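Local coordinates for protein DPSA (Streptomyces coelicolor, PDB 4CY9) that probably oxidises and stores iron as a twelve-subunit cage of the Dps family within the ferritin superfamily, and is also linked to DNA binding, at residues L20-R25 with R74-G80. Numbering follows the deposited sequence.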
loop_
_atom_site.group_PDB
_atom_site.type_symbol
_atom_site.label_atom_id
_atom_site.label_comp_id
_atom_site.label_asym_id
_atom_site.label_seq_id
_atom_site.Cartn_x
_atom_site.Cartn_y
_atom_site.Cartn_z
ATOM N N LEU A 20 -12.866 36.566 16.337
ATOM C CA LEU A 20 -12.827 35.309 15.411
ATOM C C LEU A 20 -12.677 34.050 16.300
ATOM O O LEU A 20 -13.315 33.041 15.970
ATOM C CB LEU A 20 -11.634 35.510 14.414
ATOM C CG LEU A 20 -11.631 34.356 13.365
ATOM C CD1 LEU A 20 -12.999 34.182 12.631
ATOM C CD2 LEU A 20 -10.551 34.753 12.352
ATOM N N ILE A 21 -11.836 34.115 17.336
ATOM C CA ILE A 21 -11.722 32.961 18.270
ATOM C C ILE A 21 -13.109 32.616 18.821
ATOM O O ILE A 21 -13.492 31.466 18.964
ATOM C CB ILE A 21 -10.697 33.293 19.387
ATOM C CG1 ILE A 21 -9.268 33.277 18.796
ATOM C CG2 ILE A 21 -10.880 32.274 20.606
ATOM C CD1 ILE A 21 -8.275 34.051 19.696
ATOM N N GLY A 22 -13.883 33.642 19.266
ATOM C CA GLY A 22 -15.250 33.346 19.794
ATOM C C GLY A 22 -16.145 32.681 18.748
ATOM O O GLY A 22 -16.899 31.763 19.121
ATOM N N VAL A 23 -16.090 33.148 17.500
ATOM C CA VAL A 23 -16.892 32.530 16.412
ATOM C C VAL A 23 -16.442 31.046 16.273
ATOM O O VAL A 23 -17.298 30.146 16.211
ATOM C CB VAL A 23 -16.645 33.266 15.081
ATOM C CG1 VAL A 23 -17.214 32.542 13.835
ATOM C CG2 VAL A 23 -17.334 34.645 15.281
ATOM N N LEU A 24 -15.118 30.889 16.227
ATOM C CA LEU A 24 -14.659 29.469 15.942
ATOM C C LEU A 24 -14.879 28.573 17.179
ATOM O O LEU A 24 -15.154 27.335 16.963
ATOM C CB LEU A 24 -13.161 29.481 15.678
ATOM C CG LEU A 24 -12.787 30.203 14.329
ATOM C CD1 LEU A 24 -11.255 30.136 14.204
ATOM C CD2 LEU A 24 -13.357 29.430 13.102
ATOM N N ARG A 25 -14.827 29.094 18.406
ATOM C CA ARG A 25 -15.070 28.261 19.595
ATOM C C ARG A 25 -16.463 27.639 19.528
ATOM O O ARG A 25 -16.667 26.439 19.851
ATOM C CB ARG A 25 -14.970 29.242 20.834
ATOM C CG ARG A 25 -15.093 28.506 22.164
ATOM C CD ARG A 25 -15.028 29.611 23.264
ATOM N NE ARG A 25 -15.284 29.003 24.572
ATOM C CZ ARG A 25 -14.316 28.770 25.435
ATOM N NH1 ARG A 25 -13.026 29.071 25.146
ATOM N NH2 ARG A 25 -14.635 28.173 26.625
ATOM N N ARG A 74 -6.852 26.080 14.400
ATOM C CA ARG A 74 -6.853 27.489 13.886
ATOM C C ARG A 74 -7.140 28.428 15.067
ATOM O O ARG A 74 -6.514 29.515 15.192
ATOM C CB ARG A 74 -7.995 27.636 12.836
ATOM C CG ARG A 74 -7.965 29.077 12.232
ATOM C CD ARG A 74 -6.584 29.239 11.482
ATOM N NE ARG A 74 -6.569 30.587 10.802
ATOM C CZ ARG A 74 -5.438 31.048 10.230
ATOM N NH1 ARG A 74 -4.315 30.297 10.287
ATOM N NH2 ARG A 74 -5.460 32.282 9.688
ATOM N N ILE A 75 -8.001 28.005 15.974
ATOM C CA ILE A 75 -8.170 28.788 17.251
ATOM C C ILE A 75 -6.837 28.951 17.954
ATOM O O ILE A 75 -6.458 30.051 18.409
ATOM C CB ILE A 75 -9.128 28.051 18.192
ATOM C CG1 ILE A 75 -10.618 28.237 17.664
ATOM C CG2 ILE A 75 -9.050 28.702 19.606
ATOM C CD1 ILE A 75 -11.658 27.261 18.336
ATOM N N ALA A 76 -6.076 27.836 18.053
ATOM C CA ALA A 76 -4.810 27.929 18.787
ATOM C C ALA A 76 -3.803 28.828 18.050
ATOM O O ALA A 76 -3.137 29.698 18.693
ATOM C CB ALA A 76 -4.230 26.458 18.909
ATOM N N ALA A 77 -3.756 28.769 16.696
ATOM C CA ALA A 77 -2.835 29.630 15.919
ATOM C C ALA A 77 -3.255 31.114 16.097
ATOM O O ALA A 77 -2.397 31.980 16.137
ATOM C CB ALA A 77 -2.895 29.228 14.449
ATOM N N LEU A 78 -4.575 31.319 16.228
ATOM C CA LEU A 78 -5.057 32.742 16.444
ATOM C C LEU A 78 -4.811 33.183 17.867
ATOM O O LEU A 78 -5.041 34.433 18.134
ATOM C CB LEU A 78 -6.614 32.834 16.164
ATOM C CG LEU A 78 -6.857 32.723 14.663
ATOM C CD1 LEU A 78 -8.346 32.397 14.404
ATOM C CD2 LEU A 78 -6.508 34.037 13.886
ATOM N N GLY A 79 -4.304 32.368 18.765
ATOM C CA GLY A 79 -3.924 32.740 20.138
ATOM C C GLY A 79 -4.895 32.373 21.188
ATOM O O GLY A 79 -4.696 32.703 22.366
ATOM N N GLY A 80 -5.903 31.534 20.874
ATOM C CA GLY A 80 -6.997 31.175 21.798
ATOM C C GLY A 80 -6.916 29.704 22.327
ATOM O O GLY A 80 -5.949 28.946 21.959
#
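Arg74 meets Leu24 where helices 14-44 and 50-77 of the ferritin-like four-helix bundle pack together. Its aliphatic part lies on Leu24 (CG to Leu24 CD1 4.0 Å), while its guanidinium reaches past to salt bridges with Asp134 and with Glu149 of a second subunit. In Ile75, beta-branching serves two partners: CG1, anti to the carbonyl carbon (chi1 -75°), presses tightly to 3.5 Å from Leu24 CB and carries CD1 to the backbone of Leu24 and Arg25, while CG2 meets Ile21 CG2 at 4.1 Å. An alanine at Ile75 is likely to open a gap, costing Leu24 CB its close partner and Ile21 CG2 its methyl neighbour. Leu78 is long enough to turn CD1 against Leu20 and Leu24 together, 3.8 Å from Leu20 CD2 and 3.7 Å from Leu24 CD1; Ile21 slides past it in the opposite direction, CG1 3.8 Å from Leu78 CB. A Schellman motif (Gly80 N to Ile75 O, Gly79 N to Ala76 O) then ends the helix: Gly79 takes a positive phi (101°), where a side chain would jam against the preceding carbonyl. At Gly80 a CB would strike Ile21 CG2; with only hydrogen there, CG2 fits, and Ile21 CD1 comes 3.7 Å from Gly80 N.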